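Local coordinates for protein ArsC family reductase (Pseudomonas aeruginosa, PDB 1RW1) that probably acts as a glutathione-dependent thiol reductase of the ArsC family, built on a thioredoxin fold, at residues 1-13 / 27-41. Sequence-based numbering, arbitrary orientation.
Sequences TYVLYGIKACDTM and YDFHDYKAVGIDREH
Tyr5 reaches from strand 2-6 over His30 of strand 27-31 and on to His41 of helix 39-49, its side chain meeting three residues in turn. CB lies 3.5 Å from Tyr32 OH. With CG anti to the carbonyl carbon (chi1 -63°) and 4.1 Å from His30 CB, the ring crosses His30 obliquely, planes 38° apart, and CD2 sits 3.4 Å from His30 CG over one imidazole face; Val35 CG2 covers the opposite face. CE2 and CZ touch His41 CD2 and NE2, and at the tip OH accepts a bent hydrogen bond (132°) from His41 NE2 at 2.7 Å, while also bonding Glu95 of strand 93-95. His41 ND1 in turn donates to Asp38 OD1, fixing the imidazole's rotation, and His30 NE2 is held by Gly36 O. The backbones pair in parallel, from Asp28 N-Tyr2 O to Gly6 N-His30 O, continued by Tyr32 N-Gly6 O; helix 11-22 connects these strands of the thioredoxin-fold beta-alpha-beta unit. On the other sheet face, Phe29 CE1 packs 3.7 Å from Met13 CE, and one water joins Lys8 N to Asp31 OD1. A hydrogen-bonded chain thus runs Asp38-His41-Tyr5-Glu95; with both its nitrogens donating and carboxylates at the chain's ends, His41 would probably favour the protonated, cationic form.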
ATOM      1  N   THR A   1      13.029 -11.377   4.416  1.00 19.72           N
ATOM      2  CA  THR A   1      12.825 -10.727   3.094  1.00 15.56           C
ATOM      3  C   THR A   1      11.924  -9.508   3.219  1.00 12.61           C
ATOM      4  O   THR A   1      10.750  -9.650   3.591  1.00 16.08           O
ATOM      5  CB  THR A   1      12.150 -11.713   2.122  1.00 16.24           C
ATOM      6  OG1 THR A   1      12.927 -12.912   2.004  1.00 18.45           O
ATOM      7  CG2 THR A   1      12.090 -11.126   0.713  1.00 17.19           C
ATOM      8  N   TYR A   2      12.434  -8.332   2.869  1.00  9.84           N
ATOM      9  CA  TYR A   2      11.595  -7.151   2.777  1.00  8.77           C
ATOM     10  C   TYR A   2      10.803  -7.215   1.470  1.00  7.56           C
ATOM     11  O   TYR A   2      11.316  -7.676   0.439  1.00  8.65           O
ATOM     12  CB  TYR A   2      12.477  -5.919   2.763  1.00  9.75           C
ATOM     13  CG  TYR A   2      13.315  -5.767   4.011  1.00 12.15           C
ATOM     14  CD1 TYR A   2      12.767  -5.934   5.275  1.00 17.60           C
ATOM     15  CD2 TYR A   2      14.669  -5.451   3.936  1.00 15.14           C
ATOM     16  CE1 TYR A   2      13.530  -5.787   6.418  1.00 19.30           C
ATOM     17  CE2 TYR A   2      15.441  -5.291   5.076  1.00 17.70           C
ATOM     18  CZ  TYR A   2      14.861  -5.457   6.311  1.00 17.55           C
ATOM     19  OH  TYR A   2      15.629  -5.304   7.440  1.00 20.93           O
ATOM     20  N   VAL A   3       9.572  -6.723   1.518  1.00  7.11           N
ATOM     21  CA  VAL A   3       8.688  -6.772   0.345  1.00  6.61           C
ATOM     22  C   VAL A   3       8.023  -5.407   0.178  1.00  6.46           C
ATOM     23  O   VAL A   3       7.419  -4.880   1.119  1.00  7.31           O
ATOM     24  CB  VAL A   3       7.599  -7.867   0.460  1.00  7.85           C
ATOM     25  CG1 VAL A   3       6.830  -7.955  -0.845  1.00  7.98           C
ATOM     26  CG2 VAL A   3       8.229  -9.209   0.818  1.00  9.28           C
ATOM     27  N   LEU A   4       8.160  -4.838  -1.019  1.00  6.38           N
ATOM     28  CA  LEU A   4       7.575  -3.562  -1.381  1.00  6.16           C
ATOM     29  C   LEU A   4       6.391  -3.828  -2.307  1.00  5.95           C
ATOM     30  O   LEU A   4       6.552  -4.478  -3.338  1.00  7.55           O
ATOM     31  CB  LEU A   4       8.625  -2.710  -2.101  1.00  6.59           C
ATOM     32  CG  LEU A   4       8.222  -1.244  -2.313  1.00  7.55           C
ATOM     33  CD1 LEU A   4       8.233  -0.473  -0.996  1.00  8.05           C
ATOM     34  CD2 LEU A   4       9.154  -0.602  -3.323  1.00  8.47           C
ATOM     35  N   TYR A   5       5.231  -3.278  -1.976  1.00  5.41           N
ATOM     36  CA  TYR A   5       3.989  -3.502  -2.709  1.00  5.72           C
ATOM     37  C   TYR A   5       3.554  -2.214  -3.383  1.00  5.41           C
ATOM     38  O   TYR A   5       3.461  -1.159  -2.739  1.00  6.31           O
ATOM     39  CB  TYR A   5       2.875  -3.923  -1.747  1.00  5.88           C
ATOM     40  CG  TYR A   5       3.102  -5.221  -1.015  1.00  5.66           C
ATOM     41  CD1 TYR A   5       3.912  -5.288   0.090  1.00  6.64           C
ATOM     42  CD2 TYR A   5       2.490  -6.382  -1.437  1.00  6.39           C
ATOM     43  CE1 TYR A   5       4.102  -6.478   0.768  1.00  7.30           C
ATOM     44  CE2 TYR A   5       2.673  -7.582  -0.774  1.00  7.19           C
ATOM     45  CZ  TYR A   5       3.482  -7.626   0.342  1.00  7.37           C
ATOM     46  OH  TYR A   5       3.665  -8.812   1.014  1.00  9.15           O
ATOM     47  N   GLY A   6       3.225  -2.308  -4.667  1.00  5.78           N
ATOM     48  CA  GLY A   6       2.709  -1.167  -5.402  1.00  5.98           C
ATOM     49  C   GLY A   6       2.739  -1.438  -6.892  1.00  5.64           C
ATOM     50  O   GLY A   6       2.438  -2.541  -7.343  1.00  6.59           O
ATOM     51  N   ILE A   7       3.095  -0.415  -7.674  1.00  5.88           N
ATOM     52  CA  ILE A   7       3.186  -0.491  -9.128  1.00  6.39           C
ATOM     53  C   ILE A   7       4.455   0.226  -9.577  1.00  6.25           C
ATOM     54  O   ILE A   7       5.140   0.859  -8.779  1.00  7.32           O
ATOM     55  CB  ILE A   7       1.921   0.132  -9.808  1.00  6.44           C
ATOM     56  CG1 ILE A   7       1.867   1.650  -9.573  1.00  7.40           C
ATOM     57  CG2 ILE A   7       0.658  -0.565  -9.342  1.00  8.05           C
ATOM     58  CD1 ILE A   7       0.794   2.361 -10.393  1.00  8.96           C
ATOM     59  N   LYS A   8       4.771   0.137 -10.862  1.00  6.79           N
ATOM     60  CA  LYS A   8       5.950   0.807 -11.404  1.00  8.13           C
ATOM     61  C   LYS A   8       5.745   2.306 -11.646  1.00  8.70           C
ATOM     62  O   LYS A   8       6.571   3.138 -11.255  1.00  9.48           O
ATOM     63  CB  LYS A   8       6.364   0.120 -12.714  1.00  8.56           C
ATOM     64  CG  LYS A   8       6.860  -1.312 -12.541  1.00  8.99           C
ATOM     65  CD  LYS A   8       6.999  -2.033 -13.904  1.00 10.94           C
ATOM     66  CE  LYS A   8       7.574  -3.443 -13.768  1.00 12.22           C
ATOM     67  NZ  LYS A   8       7.471  -4.244 -15.046  1.00 15.23           N
ATOM     68  N   ALA A   9       4.651   2.649 -12.320  1.00  9.05           N
ATOM     69  CA  ALA A   9       4.452   3.999 -12.848  1.00 10.45           C
ATOM     70  C   ALA A   9       3.729   4.854 -11.815  1.00  9.80           C
ATOM     71  O   ALA A   9       2.563   5.221 -11.971  1.00 12.18           O
ATOM     72  CB  ALA A   9       3.655   3.953 -14.144  1.00 14.33           C
ATOM     73  N   CYS A  10       4.467   5.195 -10.770  1.00  8.42           N
ATOM     74  CA  CYS A  10       3.951   5.966  -9.659  1.00  8.77           C
ATOM     75  C   CYS A  10       5.105   6.775  -9.106  1.00  8.02           C
ATOM     76  O   CYS A  10       6.121   6.189  -8.755  1.00  7.66           O
ATOM     77  CB  CYS A  10       3.379   5.052  -8.564  1.00  8.87           C
ATOM     78  SG  CYS A  10       2.977   5.881  -7.010  1.00  8.85           S
ATOM     79  N   ASP A  11       4.971   8.091  -9.028  1.00  9.19           N
ATOM     80  CA  ASP A  11       6.076   8.895  -8.526  1.00  9.10           C
ATOM     81  C   ASP A  11       6.426   8.560  -7.078  1.00  7.55           C
ATOM     82  O   ASP A  11       7.597   8.616  -6.719  1.00  8.14           O
ATOM     83  CB  ASP A  11       5.818  10.366  -8.704  1.00 11.62           C
ATOM     84  CG  ASP A  11       5.963  10.806 -10.144  1.00 14.59           C
ATOM     85  OD1 ASP A  11       6.732  10.208 -10.945  1.00 16.65           O
ATOM     86  OD2 ASP A  11       5.339  11.794 -10.538  1.00 18.63           O
ATOM     87  N   THR A  12       5.454   8.219  -6.237  1.00  7.67           N
ATOM     88  CA  THR A  12       5.760   7.851  -4.856  1.00  7.46           C
ATOM     89  C   THR A  12       6.580   6.567  -4.822  1.00  6.60           C
ATOM     90  O   THR A  12       7.544   6.461  -4.057  1.00  7.07           O
ATOM     91  CB  THR A  12       4.478   7.728  -4.043  1.00  8.69           C
ATOM     92  OG1 THR A  12       3.820   9.001  -4.024  1.00 10.66           O
ATOM     93  CG2 THR A  12       4.791   7.419  -2.603  1.00 10.30           C
HETATM   94  N   MSE A  13       6.206   5.592  -5.658  1.00  6.70           N
HETATM   95  CA  MSE A  13       7.003   4.367  -5.764  1.00  6.23           C
HETATM   96  C   MSE A  13       8.423   4.667  -6.225  1.00  6.14           C
HETATM   97  O   MSE A  13       9.377   4.090  -5.712  1.00  6.89           O
HETATM   98  CB  MSE A  13       6.350   3.396  -6.746  1.00  6.51           C
HETATM   99  CG  MSE A  13       5.023   2.866  -6.288  1.00  7.46           C
HETATM  100 SE   MSE A  13       5.160   1.733  -4.700  1.00 12.65          SE
HETATM  101  CE  MSE A  13       6.238   0.322  -5.464  1.00  9.81           C
ATOM    102  N   TYR A  27      15.114  -6.048  -1.529  1.00 11.05           N
ATOM    103  CA  TYR A  27      13.684  -6.230  -1.328  1.00  9.50           C
ATOM    104  C   TYR A  27      13.103  -6.884  -2.562  1.00  9.71           C
ATOM    105  O   TYR A  27      13.609  -6.727  -3.672  1.00 11.91           O
ATOM    106  CB  TYR A  27      12.977  -4.889  -1.041  1.00  9.61           C
ATOM    107  CG  TYR A  27      13.152  -3.859  -2.140  1.00  8.92           C
ATOM    108  CD1 TYR A  27      14.283  -3.053  -2.174  1.00  8.77           C
ATOM    109  CD2 TYR A  27      12.207  -3.721  -3.163  1.00  8.94           C
ATOM    110  CE1 TYR A  27      14.474  -2.152  -3.211  1.00  8.31           C
ATOM    111  CE2 TYR A  27      12.393  -2.817  -4.186  1.00  8.84           C
ATOM    112  CZ  TYR A  27      13.528  -2.033  -4.206  1.00  7.67           C
ATOM    113  OH  TYR A  27      13.707  -1.148  -5.240  1.00  9.29           O
ATOM    114  N   ASP A  28      12.026  -7.612  -2.347  1.00  9.22           N
ATOM    115  CA  ASP A  28      11.184  -8.109  -3.419  1.00  9.48           C
ATOM    116  C   ASP A  28      10.144  -7.046  -3.752  1.00  7.53           C
ATOM    117  O   ASP A  28       9.733  -6.289  -2.876  1.00  9.16           O
ATOM    118  CB  ASP A  28      10.479  -9.389  -2.977  1.00 11.01           C
ATOM    119  CG  ASP A  28      11.378 -10.611  -3.005  1.00 15.21           C
ATOM    120  OD1 ASP A  28      12.560 -10.505  -3.386  1.00 21.09           O
ATOM    121  OD2 ASP A  28      10.950 -11.706  -2.632  1.00 19.98           O
ATOM    122  N   PHE A  29       9.717  -7.001  -5.002  1.00  8.76           N
ATOM    123  CA  PHE A  29       8.702  -6.070  -5.466  1.00  8.04           C
ATOM    124  C   PHE A  29       7.465  -6.848  -5.876  1.00  7.37           C
ATOM    125  O   PHE A  29       7.522  -7.669  -6.790  1.00  9.53           O
ATOM    126  CB  PHE A  29       9.251  -5.247  -6.623  1.00  9.21           C
ATOM    127  CG  PHE A  29       8.218  -4.396  -7.339  1.00  7.93           C
ATOM    128  CD1 PHE A  29       7.264  -3.654  -6.659  1.00  9.35           C
ATOM    129  CD2 PHE A  29       8.210  -4.341  -8.720  1.00  9.17           C
ATOM    130  CE1 PHE A  29       6.342  -2.866  -7.355  1.00  9.46           C
ATOM    131  CE2 PHE A  29       7.296  -3.559  -9.407  1.00  9.91           C
ATOM    132  CZ  PHE A  29       6.372  -2.828  -8.731  1.00  9.83           C
ATOM    133  N   HIS A  30       6.368  -6.589  -5.176  1.00  6.77           N
ATOM    134  CA  HIS A  30       5.062  -7.175  -5.446  1.00  6.78           C
ATOM    135  C   HIS A  30       4.248  -6.137  -6.223  1.00  6.31           C
ATOM    136  O   HIS A  30       3.828  -5.128  -5.659  1.00  6.73           O
ATOM    137  CB  HIS A  30       4.368  -7.537  -4.145  1.00  6.79           C
ATOM    138  CG  HIS A  30       3.022  -8.151  -4.342  1.00  7.63           C
ATOM    139  ND1 HIS A  30       2.746  -9.457  -4.006  1.00  9.26           N
ATOM    140  CD2 HIS A  30       1.866  -7.610  -4.796  1.00  8.17           C
ATOM    141  CE1 HIS A  30       1.472  -9.687  -4.259  1.00 10.49           C
ATOM    142  NE2 HIS A  30       0.914  -8.589  -4.732  1.00  9.64           N
ATOM    143  N   ASP A  31       4.096  -6.380  -7.522  1.00  6.35           N
ATOM    144  CA  ASP A  31       3.550  -5.423  -8.488  1.00  6.25           C
ATOM    145  C   ASP A  31       2.090  -5.770  -8.741  1.00  6.27           C
ATOM    146  O   ASP A  31       1.793  -6.826  -9.327  1.00  6.81           O
ATOM    147  CB  ASP A  31       4.359  -5.598  -9.764  1.00  7.50           C
ATOM    148  CG  ASP A  31       3.937  -4.712 -10.910  1.00  8.25           C
ATOM    149  OD1 ASP A  31       2.948  -3.943 -10.800  1.00  8.14           O
ATOM    150  OD2 ASP A  31       4.631  -4.799 -11.958  1.00 11.34           O
ATOM    151  N   TYR A  32       1.160  -4.919  -8.326  1.00  6.33           N
ATOM    152  CA  TYR A  32      -0.265  -5.216  -8.499  1.00  6.11           C
ATOM    153  C   TYR A  32      -0.635  -5.461  -9.948  1.00  6.55           C
ATOM    154  O   TYR A  32      -1.564  -6.231 -10.197  1.00  7.04           O
ATOM    155  CB  TYR A  32      -1.124  -4.083  -7.942  1.00  6.56           C
ATOM    156  CG  TYR A  32      -0.938  -3.796  -6.470  1.00  6.18           C
ATOM    157  CD1 TYR A  32      -0.810  -4.801  -5.527  1.00  6.49           C
ATOM    158  CD2 TYR A  32      -0.905  -2.499  -6.013  1.00  6.42           C
ATOM    159  CE1 TYR A  32      -0.632  -4.509  -4.194  1.00  6.82           C
ATOM    160  CE2 TYR A  32      -0.724  -2.196  -4.675  1.00  5.92           C
ATOM    161  CZ  TYR A  32      -0.590  -3.204  -3.760  1.00  5.86           C
ATOM    162  OH  TYR A  32      -0.413  -2.979  -2.417  1.00  6.66           O
ATOM    163  N   LYS A  33       0.027  -4.803 -10.910  1.00  6.68           N
ATOM    164  CA  LYS A  33      -0.280  -5.010 -12.329  1.00  7.04           C
ATOM    165  C   LYS A  33       0.255  -6.338 -12.871  1.00  7.36           C
ATOM    166  O   LYS A  33      -0.115  -6.732 -13.970  1.00  8.74           O
ATOM    167  CB  LYS A  33       0.218  -3.844 -13.178  1.00  7.66           C
ATOM    168  CG  LYS A  33      -0.473  -2.521 -12.883  1.00  7.97           C
ATOM    169  CD  LYS A  33      -0.015  -1.419 -13.820  1.00  9.08           C
ATOM    170  CE  LYS A  33      -0.525  -0.027 -13.443  1.00  9.45           C
ATOM    171  NZ  LYS A  33       0.130   1.048 -14.224  1.00 12.37           N
ATOM    172  N   ALA A  34       1.105  -7.018 -12.108  1.00  7.59           N
ATOM    173  CA  ALA A  34       1.653  -8.310 -12.486  1.00  8.33           C
ATOM    174  C   ALA A  34       1.007  -9.477 -11.736  1.00  7.54           C
ATOM    175  O   ALA A  34       0.903 -10.565 -12.309  1.00  8.94           O
ATOM    176  CB  ALA A  34       3.162  -8.335 -12.264  1.00  9.89           C
ATOM    177  N   VAL A  35       0.632  -9.274 -10.465  1.00  7.63           N
ATOM    178  CA  VAL A  35       0.194 -10.381  -9.615  1.00  8.54           C
ATOM    179  C   VAL A  35      -1.052 -10.090  -8.784  1.00  8.54           C
ATOM    180  O   VAL A  35      -1.507 -10.954  -8.044  1.00  9.87           O
ATOM    181  CB  VAL A  35       1.331 -10.886  -8.698  1.00  9.44           C
ATOM    182  CG1 VAL A  35       2.484 -11.444  -9.531  1.00 11.36           C
ATOM    183  CG2 VAL A  35       1.798  -9.801  -7.749  1.00 10.37           C
ATOM    184  N   GLY A  36      -1.647  -8.914  -8.895  1.00  7.74           N
ATOM    185  CA  GLY A  36      -2.827  -8.609  -8.112  1.00  7.49           C
ATOM    186  C   GLY A  36      -2.523  -8.505  -6.623  1.00  7.31           C
ATOM    187  O   GLY A  36      -1.408  -8.155  -6.215  1.00  8.22           O
ATOM    188  N   ILE A  37      -3.531  -8.782  -5.791  1.00  7.80           N
ATOM    189  CA  ILE A  37      -3.403  -8.782  -4.320  1.00  7.40           C
ATOM    190  C   ILE A  37      -4.547  -9.644  -3.787  1.00  7.05           C
ATOM    191  O   ILE A  37      -5.513  -9.910  -4.496  1.00  9.08           O
ATOM    192  CB  ILE A  37      -3.476  -7.349  -3.761  1.00  8.89           C
ATOM    193  CG1 ILE A  37      -2.949  -7.234  -2.318  1.00  9.44           C
ATOM    194  CG2 ILE A  37      -4.919  -6.820  -3.830  1.00  9.97           C
ATOM    195  CD1 ILE A  37      -1.553  -7.792  -2.066  1.00  9.62           C
ATOM    196  N   ASP A  38      -4.444 -10.054  -2.527  1.00  7.96           N
ATOM    197  CA  ASP A  38      -5.468 -10.890  -1.932  1.00  8.02           C
ATOM    198  C   ASP A  38      -5.939 -10.330  -0.590  1.00  7.78           C
ATOM    199  O   ASP A  38      -5.352  -9.404  -0.020  1.00  8.81           O
ATOM    200  CB  ASP A  38      -4.973 -12.335  -1.787  1.00  9.75           C
ATOM    201  CG  ASP A  38      -3.887 -12.474  -0.744  1.00 10.97           C
ATOM    202  OD1 ASP A  38      -3.491 -11.509  -0.085  1.00 18.06           O
ATOM    203  OD2 ASP A  38      -3.471 -13.575  -0.400  1.00 20.79           O
ATOM    204  N   ARG A  39      -7.004 -10.918  -0.071  1.00  9.10           N
ATOM    205  CA  ARG A  39      -7.611 -10.445   1.157  1.00  9.97           C
ATOM    206  C   ARG A  39      -6.708 -10.659   2.349  1.00  9.04           C
ATOM    207  O   ARG A  39      -6.777  -9.896   3.307  1.00 10.59           O
ATOM    208  CB  ARG A  39      -8.910 -11.146   1.446  1.00 11.93           C
ATOM    209  CG  ARG A  39     -10.040 -10.704   0.698  1.00 14.89           C
ATOM    210  CD  ARG A  39     -11.318 -11.251   1.318  1.00 16.77           C
ATOM    211  NE  ARG A  39     -12.424 -11.017   0.428  1.00 15.60           N
ATOM    212  CZ  ARG A  39     -12.782 -11.842  -0.523  1.00 15.66           C
ATOM    213  NH1 ARG A  39     -12.141 -12.992  -0.702  1.00 19.38           N
ATOM    214  NH2 ARG A  39     -13.776 -11.500  -1.312  1.00 17.60           N
ATOM    215  N   GLU A  40      -5.890 -11.705   2.340  1.00  8.92           N
ATOM    216  CA  GLU A  40      -5.048 -11.971   3.474  1.00  9.52           C
ATOM    217  C   GLU A  40      -4.105 -10.796   3.741  1.00  8.63           C
ATOM    218  O   GLU A  40      -3.947 -10.350   4.884  1.00  9.92           O
ATOM    219  CB  GLU A  40      -4.308 -13.303   3.284  1.00 10.85           C
ATOM    220  CG  GLU A  40      -3.558 -13.752   4.520  1.00 13.37           C
ATOM    221  CD  GLU A  40      -2.185 -13.135   4.657  1.00 16.33           C
ATOM    222  OE1 GLU A  40      -1.640 -12.626   3.670  1.00 18.74           O
ATOM    223  OE2 GLU A  40      -1.637 -13.145   5.770  1.00 22.65           O
ATOM    224  N   HIS A  41      -3.504 -10.249   2.691  1.00  7.58           N
ATOM    225  CA  HIS A  41      -2.649  -9.082   2.839  1.00  7.52           C
ATOM    226  C   HIS A  41      -3.437  -7.893   3.339  1.00  7.08           C
ATOM    227  O   HIS A  41      -3.030  -7.197   4.260  1.00  7.88           O
ATOM    228  CB  HIS A  41      -2.033  -8.715   1.484  1.00  7.49           C
ATOM    229  CG  HIS A  41      -0.801  -9.457   1.196  1.00  8.61           C
ATOM    230  ND1 HIS A  41      -0.766 -10.670   0.559  1.00 11.75           N
ATOM    231  CD2 HIS A  41       0.477  -9.126   1.490  1.00 11.37           C
ATOM    232  CE1 HIS A  41       0.513 -11.016   0.419  1.00 11.94           C
ATOM    233  NE2 HIS A  41       1.277 -10.120   1.020  1.00 12.42           N
TER
HETATM  234  O   HOH W   1       0.605  -0.481  -2.123  1.00  7.10           O
HETATM  235  O   HOH W   2       3.279  -1.774 -12.449  1.00  8.29           O
HETATM  236  O   HOH W   3       4.726  -4.883 -14.518  1.00 16.26           O
HETATM  237  O   HOH W   4       2.806   0.789 -13.555  1.00  9.78           O